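Side-chain contacts in Cyclo(L-tyrosyl-L-tyrosyl) synthase (Mycobacterium tuberculosis, PDB 2X9Q), which probably joins two tyrosines, delivered as tyrosyl-tRNA, into the cyclic dipeptide cyclo(L-Tyr-L-Tyr) without using ATP, a step toward mycocyclosin: residues 91-95 against 96-100; 103-107 against 108-112; 234-237 against 238-242. One frame throughout, in Å; residues are numbered along the deposited sequence.

Interaction 1 (91-95 against 96-100); sequences NSYFS and RQRLR
Y93 and R98 meet because both side chains leave the backbone with CG opposite their own N: chi1 is 178° in Y93, and R98, at -176°, then bends at its second and third torsions and folds back over the tyrosine ring. The guanidinium lies nearly flat on one face of the phenol, planes 25° apart. NE of R98 comes nearest, 3.3 Å from CE1 of Y93 and shifted toward the rim, so the cation-pi contact, with R98 CZ 4.3 Å from the ring centroid, is off-centre. Lower on the same side chain, CD of R98 adds a CH-pi contact over the face. A weak hydrogen bond from R98 NE to Y93 O, 3.4 Å long, ties the arginine to the tyrosine backbone as well.

S95 is the N-cap of the helix that follows. Its OG accepts from R98 N at 3.0 Å in a nearly straight bond, satisfying a first-turn amide, which has no helical carbonyl one turn back to bond to, while S95 O takes L99 N at 3.0 Å and begins the regular helical bonding. On the buried side, CD1 of F94 packs against CD2 of L99 at 3.9 Å. Ahead of the cap, OD1 of N91 accepts from Y93 N in an Asx turn. N91 itself probably binds substrate and may take part in catalysis; F94 lies close to S88, the probable nucleophile.

This is the entry to helix 96-109 from strand 82-87. P283 of strand 276-283 touches both Y93 and R98, and the ring of H254 stacks with Y93 and meets F94 steeply. F94 and L99 rest on V87 of strand 82-87, F94 also reaches Y253 of strand 249-253, and L99 and R96 face helix 133-158.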
loop_
_atom_site.group_PDB
_atom_site.type_symbol
_atom_site.label_atom_id
_atom_site.label_comp_id
_atom_site.label_asym_id
_atom_site.label_seq_id
_atom_site.Cartn_x
_atom_site.Cartn_y
_atom_site.Cartn_z
ATOM N N ASN A 91 11.913 3.468 6.642
ATOM C CA ASN A 91 12.230 3.598 5.214
ATOM C C ASN A 91 12.561 5.031 5.009
ATOM O O ASN A 91 11.648 5.902 5.036
ATOM C CB ASN A 91 11.005 3.200 4.381
ATOM C CG ASN A 91 11.312 3.115 2.906
ATOM O OD1 ASN A 91 12.066 3.937 2.378
ATOM N ND2 ASN A 91 10.755 2.081 2.229
ATOM N N SER A 92 13.848 5.328 4.790
ATOM C CA SER A 92 14.259 6.749 4.721
ATOM C C SER A 92 13.680 7.541 3.529
ATOM O O SER A 92 13.740 8.754 3.505
ATOM C CB SER A 92 15.765 6.885 4.673
ATOM O OG SER A 92 16.201 6.110 3.550
ATOM N N TYR A 93 13.115 6.878 2.541
ATOM C CA TYR A 93 12.406 7.616 1.458
ATOM C C TYR A 93 11.370 8.583 2.051
ATOM O O TYR A 93 11.155 9.690 1.547
ATOM C CB TYR A 93 11.725 6.580 0.525
ATOM C CG TYR A 93 10.928 7.226 -0.580
ATOM C CD1 TYR A 93 11.564 7.716 -1.737
ATOM C CD2 TYR A 93 9.522 7.345 -0.492
ATOM C CE1 TYR A 93 10.803 8.310 -2.808
ATOM C CE2 TYR A 93 8.788 7.910 -1.505
ATOM C CZ TYR A 93 9.415 8.377 -2.675
ATOM O OH TYR A 93 8.621 8.968 -3.666
ATOM N N PHE A 94 10.703 8.165 3.123
ATOM C CA PHE A 94 9.646 8.985 3.749
ATOM C C PHE A 94 10.174 9.993 4.727
ATOM O O PHE A 94 9.843 9.974 5.918
ATOM C CB PHE A 94 8.491 8.124 4.364
ATOM C CG PHE A 94 7.821 7.226 3.310
ATOM C CD1 PHE A 94 6.921 7.796 2.387
ATOM C CD2 PHE A 94 8.113 5.840 3.233
ATOM C CE1 PHE A 94 6.294 6.989 1.389
ATOM C CE2 PHE A 94 7.550 5.007 2.208
ATOM C CZ PHE A 94 6.602 5.622 1.310
ATOM N N SER A 95 10.955 10.923 4.197
ATOM C CA SER A 95 11.492 12.010 4.985
ATOM C C SER A 95 10.337 12.974 5.229
ATOM O O SER A 95 9.268 12.863 4.569
ATOM C CB SER A 95 12.617 12.702 4.163
ATOM O OG SER A 95 11.974 13.471 3.113
ATOM N N ARG A 96 10.535 13.923 6.155
ATOM C CA ARG A 96 9.558 14.979 6.357
ATOM C C ARG A 96 9.249 15.752 5.068
ATOM O O ARG A 96 8.091 16.084 4.796
ATOM C CB ARG A 96 10.039 15.978 7.478
ATOM C CG ARG A 96 9.786 15.430 8.920
ATOM C CD ARG A 96 8.320 15.551 9.327
ATOM N NE ARG A 96 7.956 16.953 9.122
ATOM C CZ ARG A 96 8.247 17.929 9.988
ATOM N NH1 ARG A 96 7.975 19.199 9.668
ATOM N NH2 ARG A 96 8.814 17.640 11.181
ATOM N N GLN A 97 10.264 16.121 4.331
ATOM C CA GLN A 97 9.998 16.899 3.089
ATOM C C GLN A 97 9.199 16.025 2.060
ATOM O O GLN A 97 8.286 16.542 1.409
ATOM C CB GLN A 97 11.339 17.350 2.438
ATOM C CG GLN A 97 11.168 18.286 1.156
ATOM C CD GLN A 97 10.276 19.504 1.487
ATOM O OE1 GLN A 97 9.147 19.673 0.955
ATOM N NE2 GLN A 97 10.737 20.318 2.450
ATOM N N ARG A 98 9.579 14.741 1.898
ATOM C CA ARG A 98 8.896 13.888 0.912
ATOM C C ARG A 98 7.434 13.736 1.317
ATOM O O ARG A 98 6.577 13.752 0.458
ATOM C CB ARG A 98 9.511 12.495 0.807
ATOM C CG ARG A 98 8.849 11.574 -0.327
ATOM C CD ARG A 98 9.544 11.942 -1.571
ATOM N NE ARG A 98 10.853 11.322 -1.389
ATOM C CZ ARG A 98 11.966 11.717 -1.983
ATOM N NH1 ARG A 98 11.950 12.745 -2.850
ATOM N NH2 ARG A 98 13.085 11.045 -1.708
ATOM N N LEU A 99 7.147 13.580 2.622
ATOM C CA LEU A 99 5.752 13.436 3.081
ATOM C C LEU A 99 4.974 14.719 2.814
ATOM O O LEU A 99 3.792 14.690 2.436
ATOM C CB LEU A 99 5.689 13.070 4.561
ATOM C CG LEU A 99 6.150 11.609 4.862
ATOM C CD1 LEU A 99 6.388 11.498 6.396
ATOM C CD2 LEU A 99 5.023 10.615 4.377
ATOM N N ARG A 100 5.605 15.863 3.094
ATOM C CA ARG A 100 4.929 17.127 2.751
ATOM C C ARG A 100 4.658 17.234 1.247
ATOM O O ARG A 100 3.631 17.687 0.858
ATOM C CB ARG A 100 5.784 18.318 3.172
ATOM C CG ARG A 100 5.031 19.640 3.165
ATOM C CD ARG A 100 5.967 20.751 3.744
ATOM N NE ARG A 100 5.462 22.019 3.242
ATOM C CZ ARG A 100 4.474 22.685 3.822
ATOM N NH1 ARG A 100 3.907 22.228 4.959
ATOM N NH2 ARG A 100 4.058 23.806 3.272
#

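Interaction 2 (103-107 against 108-112); sequences GLWGL and TNFDR
The ring of F110 turns its edge to the face of W105 in an offset edge-to-face pair, its centroid 5.3 Å from that of the indole six-membered ring and the planes 71° apart. F110 CE2 does the touching, 3.6 Å from W105 CH2 and displaced toward the rim. G106 O lies at the edge of the phenyl ring, 3.3 Å from F110 CD2.

Two polar side chains turn back onto the same last turn. With its hydroxyl opposite the carbonyl carbon, chi1 -56°, T108 gives OG1 to L104 O at 2.8 Å; T108 N reaches that oxygen too, at 3.0 Å, from the other face of the carbonyl plane. N109 sends ND2 to W105 O at 2.9 Å, with the acceptor close to the amide plane, and the same nitrogen passes 3.4 Å from W105 CD1.

Further out, Q61 accepts from the indole NE1 and E62 takes a second bond from N109 ND2, so the segment around strand 59-61 holds both groups. W105 leans on I85 and C252, F110 on A83 and L250, placing the pair against strands 82-87 and 249-253, at the end of the helix of the beta-alpha-beta unit 82-87, 96-109, 112-117.

The regular bonding of helix 96-109 runs out here: N109 N to W105 O and F110 N to G106 O are both weak, and R164 bonds the carbonyls of L107, F110 and D111. Side chains add to what remains, OG1 of T108 as a second donor on L104 O, ND2 of N109 giving W105 O a straighter bond than N109 N does.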
loop_
_atom_site.group_PDB
_atom_site.type_symbol
_atom_site.label_atom_id
_atom_site.label_comp_id
_atom_site.label_asym_id
_atom_site.label_seq_id
_atom_site.Cartn_x
_atom_site.Cartn_y
_atom_site.Cartn_z
ATOM N N GLY A 103 1.744 15.004 0.409
ATOM C CA GLY A 103 0.499 15.566 0.915
ATOM C C GLY A 103 0.029 16.749 0.012
ATOM O O GLY A 103 -1.169 16.857 -0.276
ATOM N N LEU A 104 0.940 17.594 -0.433
ATOM C CA LEU A 104 0.544 18.700 -1.364
ATOM C C LEU A 104 0.077 18.130 -2.735
ATOM O O LEU A 104 -0.904 18.583 -3.291
ATOM C CB LEU A 104 1.750 19.614 -1.598
ATOM C CG LEU A 104 2.069 20.500 -0.359
ATOM C CD1 LEU A 104 3.482 21.123 -0.433
ATOM C CD2 LEU A 104 0.925 21.529 -0.092
ATOM N N TRP A 105 0.809 17.138 -3.255
ATOM C CA TRP A 105 0.456 16.459 -4.519
ATOM C C TRP A 105 -0.916 15.877 -4.323
ATOM O O TRP A 105 -1.778 16.081 -5.168
ATOM C CB TRP A 105 1.419 15.331 -4.877
ATOM C CG TRP A 105 0.871 14.401 -5.940
ATOM C CD1 TRP A 105 0.787 14.670 -7.286
ATOM C CD2 TRP A 105 0.329 13.083 -5.756
ATOM N NE1 TRP A 105 0.198 13.615 -7.926
ATOM C CE2 TRP A 105 -0.105 12.634 -7.007
ATOM C CE3 TRP A 105 0.161 12.227 -4.630
ATOM C CZ2 TRP A 105 -0.659 11.363 -7.197
ATOM C CZ3 TRP A 105 -0.452 10.978 -4.819
ATOM C CH2 TRP A 105 -0.846 10.564 -6.083
ATOM N N GLY A 106 -1.155 15.197 -3.193
ATOM C CA GLY A 106 -2.459 14.553 -2.929
ATOM C C GLY A 106 -3.642 15.523 -2.883
ATOM O O GLY A 106 -4.736 15.250 -3.456
ATOM N N LEU A 107 -3.469 16.638 -2.165
ATOM C CA LEU A 107 -4.565 17.550 -2.038
ATOM C C LEU A 107 -4.819 18.303 -3.342
ATOM O O LEU A 107 -5.942 18.724 -3.573
ATOM C CB LEU A 107 -4.302 18.551 -0.913
ATOM C CG LEU A 107 -4.442 17.992 0.506
ATOM C CD1 LEU A 107 -3.998 18.990 1.539
ATOM C CD2 LEU A 107 -5.793 17.442 0.821
ATOM N N THR A 108 -3.804 18.486 -4.157
ATOM C CA THR A 108 -4.000 19.078 -5.476
ATOM C C THR A 108 -4.830 18.148 -6.384
ATOM O O THR A 108 -5.600 18.647 -7.226
ATOM C CB THR A 108 -2.678 19.446 -6.118
ATOM O OG1 THR A 108 -2.013 20.324 -5.200
ATOM C CG2 THR A 108 -2.860 20.133 -7.571
ATOM N N ASN A 109 -4.716 16.814 -6.204
ATOM C CA ASN A 109 -5.237 15.926 -7.219
ATOM C C ASN A 109 -6.403 15.064 -6.814
ATOM O O ASN A 109 -6.984 14.485 -7.669
ATOM C CB ASN A 109 -4.102 15.145 -7.876
ATOM C CG ASN A 109 -3.144 16.056 -8.638
ATOM O OD1 ASN A 109 -3.419 16.415 -9.772
ATOM N ND2 ASN A 109 -2.022 16.402 -8.046
ATOM N N PHE A 110 -6.815 15.062 -5.554
ATOM C CA PHE A 110 -7.918 14.191 -5.084
ATOM C C PHE A 110 -8.835 14.923 -4.115
ATOM O O PHE A 110 -8.328 15.710 -3.308
ATOM C CB PHE A 110 -7.321 12.937 -4.373
ATOM C CG PHE A 110 -6.384 12.163 -5.241
ATOM C CD1 PHE A 110 -6.875 11.176 -6.058
ATOM C CD2 PHE A 110 -5.045 12.492 -5.311
ATOM C CE1 PHE A 110 -6.014 10.452 -6.920
ATOM C CE2 PHE A 110 -4.174 11.830 -6.200
ATOM C CZ PHE A 110 -4.628 10.807 -6.976
ATOM N N ASP A 111 -10.124 14.585 -4.064
ATOM C CA ASP A 111 -10.974 15.212 -3.066
ATOM C C ASP A 111 -10.558 14.888 -1.638
ATOM O O ASP A 111 -10.731 15.695 -0.705
ATOM C CB ASP A 111 -12.443 14.896 -3.233
ATOM C CG ASP A 111 -13.002 15.433 -4.585
ATOM O OD1 ASP A 111 -12.378 16.322 -5.214
ATOM O OD2 ASP A 111 -13.997 14.852 -5.037
ATOM N N ARG A 112 -10.034 13.676 -1.443
ATOM C CA ARG A 112 -9.710 13.244 -0.097
ATOM C C ARG A 112 -8.432 12.374 -0.177
ATOM O O ARG A 112 -8.223 11.696 -1.200
ATOM C CB ARG A 112 -10.932 12.469 0.372
ATOM C CG ARG A 112 -11.043 12.302 1.829
ATOM C CD ARG A 112 -12.027 11.127 2.250
ATOM N NE ARG A 112 -11.414 10.415 3.386
ATOM C CZ ARG A 112 -11.936 9.395 4.061
ATOM N NH1 ARG A 112 -13.140 8.893 3.743
ATOM N NH2 ARG A 112 -11.241 8.895 5.095
#

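Interaction 3 (234-237 against 238-242); sequences APLF and LDTPA
A234 meets L238 one turn on: its O accepts a weak bond from L238 N at 2.9 Å, and the leucine CG lies 3.3 Å from that same oxygen, while A234 CB and L238 CD1 come only within 4.4 Å. P235 O makes the firmer bond, taking D239 N at 2.9 Å in a fairly straight line and, weakly, L238 N as well. At L236 a side chain supplies the link. OG1 of T240, set opposite its carbonyl carbon (chi1 -66°), gives its proton to L236 O at 2.6 Å, in the carbonyl plane and on a lone pair, and also lies 3.7 Å from L236 CD2.

The helix breaks at D239, whose backbone leaves helical angles, and neither P241 N nor A242 N bonds to the turn before. D239 OD1 accepts A242 N at 3.0 Å, from above the carboxylate plane, in an Asx motif.

L236 O has a second donor in N251 of strand 249-253, and Q276 of strand 276-283 accepts from T240 N, so the kinked end of helix 220-244 is fastened to the sheet. A234, P235 and D239 pack on helix 177-192; F237 lies near E233, which may be critical for catalysis, and Y253, which probably binds substrate.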
loop_
_atom_site.group_PDB
_atom_site.type_symbol
_atom_site.label_atom_id
_atom_site.label_comp_id
_atom_site.label_asym_id
_atom_site.label_seq_id
_atom_site.Cartn_x
_atom_site.Cartn_y
_atom_site.Cartn_z
ATOM N N ALA A 234 -3.215 -5.816 1.713
ATOM C CA ALA A 234 -3.990 -6.148 0.473
ATOM C C ALA A 234 -5.457 -5.579 0.412
ATOM O O ALA A 234 -5.887 -5.177 -0.649
ATOM C CB ALA A 234 -4.069 -7.679 0.292
ATOM N N PRO A 235 -6.239 -5.593 1.516
ATOM C CA PRO A 235 -7.625 -5.097 1.380
ATOM C C PRO A 235 -7.697 -3.658 0.845
ATOM O O PRO A 235 -8.624 -3.350 0.128
ATOM C CB PRO A 235 -8.191 -5.209 2.782
ATOM C CG PRO A 235 -7.394 -6.426 3.368
ATOM C CD PRO A 235 -6.007 -6.216 2.855
ATOM N N LEU A 236 -6.730 -2.814 1.167
ATOM C CA LEU A 236 -6.653 -1.452 0.616
ATOM C C LEU A 236 -6.250 -1.431 -0.828
ATOM O O LEU A 236 -6.579 -0.435 -1.588
ATOM C CB LEU A 236 -5.725 -0.549 1.422
ATOM C CG LEU A 236 -6.211 -0.079 2.835
ATOM C CD1 LEU A 236 -5.180 0.947 3.337
ATOM C CD2 LEU A 236 -7.532 0.608 2.914
ATOM N N PHE A 237 -5.560 -2.496 -1.254
ATOM C CA PHE A 237 -5.248 -2.619 -2.698
ATOM C C PHE A 237 -6.373 -3.249 -3.484
ATOM O O PHE A 237 -6.308 -3.203 -4.670
ATOM C CB PHE A 237 -3.928 -3.380 -2.959
ATOM C CG PHE A 237 -2.765 -2.565 -2.668
ATOM C CD1 PHE A 237 -2.264 -1.660 -3.660
ATOM C CD2 PHE A 237 -2.189 -2.597 -1.385
ATOM C CE1 PHE A 237 -1.116 -0.850 -3.394
ATOM C CE2 PHE A 237 -1.058 -1.773 -1.041
ATOM C CZ PHE A 237 -0.499 -0.881 -2.048
ATOM N N LEU A 238 -7.323 -3.907 -2.806
ATOM C CA LEU A 238 -8.492 -4.582 -3.424
ATOM C C LEU A 238 -9.698 -3.650 -3.474
ATOM O O LEU A 238 -10.392 -3.554 -4.524
ATOM C CB LEU A 238 -8.873 -5.834 -2.597
ATOM C CG LEU A 238 -7.793 -6.948 -2.694
ATOM C CD1 LEU A 238 -8.041 -7.993 -1.579
ATOM C CD2 LEU A 238 -7.927 -7.597 -4.120
ATOM N N ASP A 239 -9.966 -2.967 -2.357
ATOM C CA ASP A 239 -11.270 -2.259 -2.245
ATOM C C ASP A 239 -11.318 -1.178 -1.187
ATOM O O ASP A 239 -12.183 -1.229 -0.276
ATOM C CB ASP A 239 -12.416 -3.261 -2.027
ATOM C CG ASP A 239 -13.771 -2.713 -2.563
ATOM O OD1 ASP A 239 -13.889 -1.460 -2.862
ATOM O OD2 ASP A 239 -14.713 -3.510 -2.761
ATOM N N THR A 240 -10.443 -0.184 -1.334
ATOM C CA THR A 240 -10.497 1.006 -0.506
ATOM C C THR A 240 -11.891 1.677 -0.582
ATOM O O THR A 240 -12.415 2.125 0.443
ATOM C CB THR A 240 -9.397 2.016 -0.902
ATOM O OG1 THR A 240 -8.107 1.446 -0.609
ATOM C CG2 THR A 240 -9.525 3.380 -0.124
ATOM N N PRO A 241 -12.542 1.699 -1.771
ATOM C CA PRO A 241 -13.942 2.250 -1.750
ATOM C C PRO A 241 -14.875 1.583 -0.737
ATOM O O PRO A 241 -15.628 2.292 -0.034
ATOM C CB PRO A 241 -14.433 1.965 -3.206
ATOM C CG PRO A 241 -13.165 2.300 -3.944
ATOM C CD PRO A 241 -12.118 1.410 -3.147
ATOM N N ALA A 242 -14.878 0.260 -0.622
ATOM C CA ALA A 242 -15.631 -0.445 0.431
ATOM C C ALA A 242 -15.183 -0.095 1.840
ATOM O O ALA A 242 -16.009 0.090 2.712
ATOM C CB ALA A 242 -15.587 -1.970 0.277
#

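Leaving strand 82-87, the chain first meets interaction 1, which closes the loop 91-95 onto the start of helix 96-109. Interaction 2 follows at the other end of that helix, their centres about 16 Å apart, and hands the chain on to strand 112-117. Far later comes interaction 3, in the kinked end of helix 220-244 before strand 249-253. All three are local and run in series; none nests within or crosses another. Interactions 1 and 3 lie on opposite sides of the chain's centre, about 24 Å apart between centres, yet strand 249-253 serves all three: Y253 beside F94, C252 and L250 against W105 and F110, N251 and S249 against residues 234-242 of the helix.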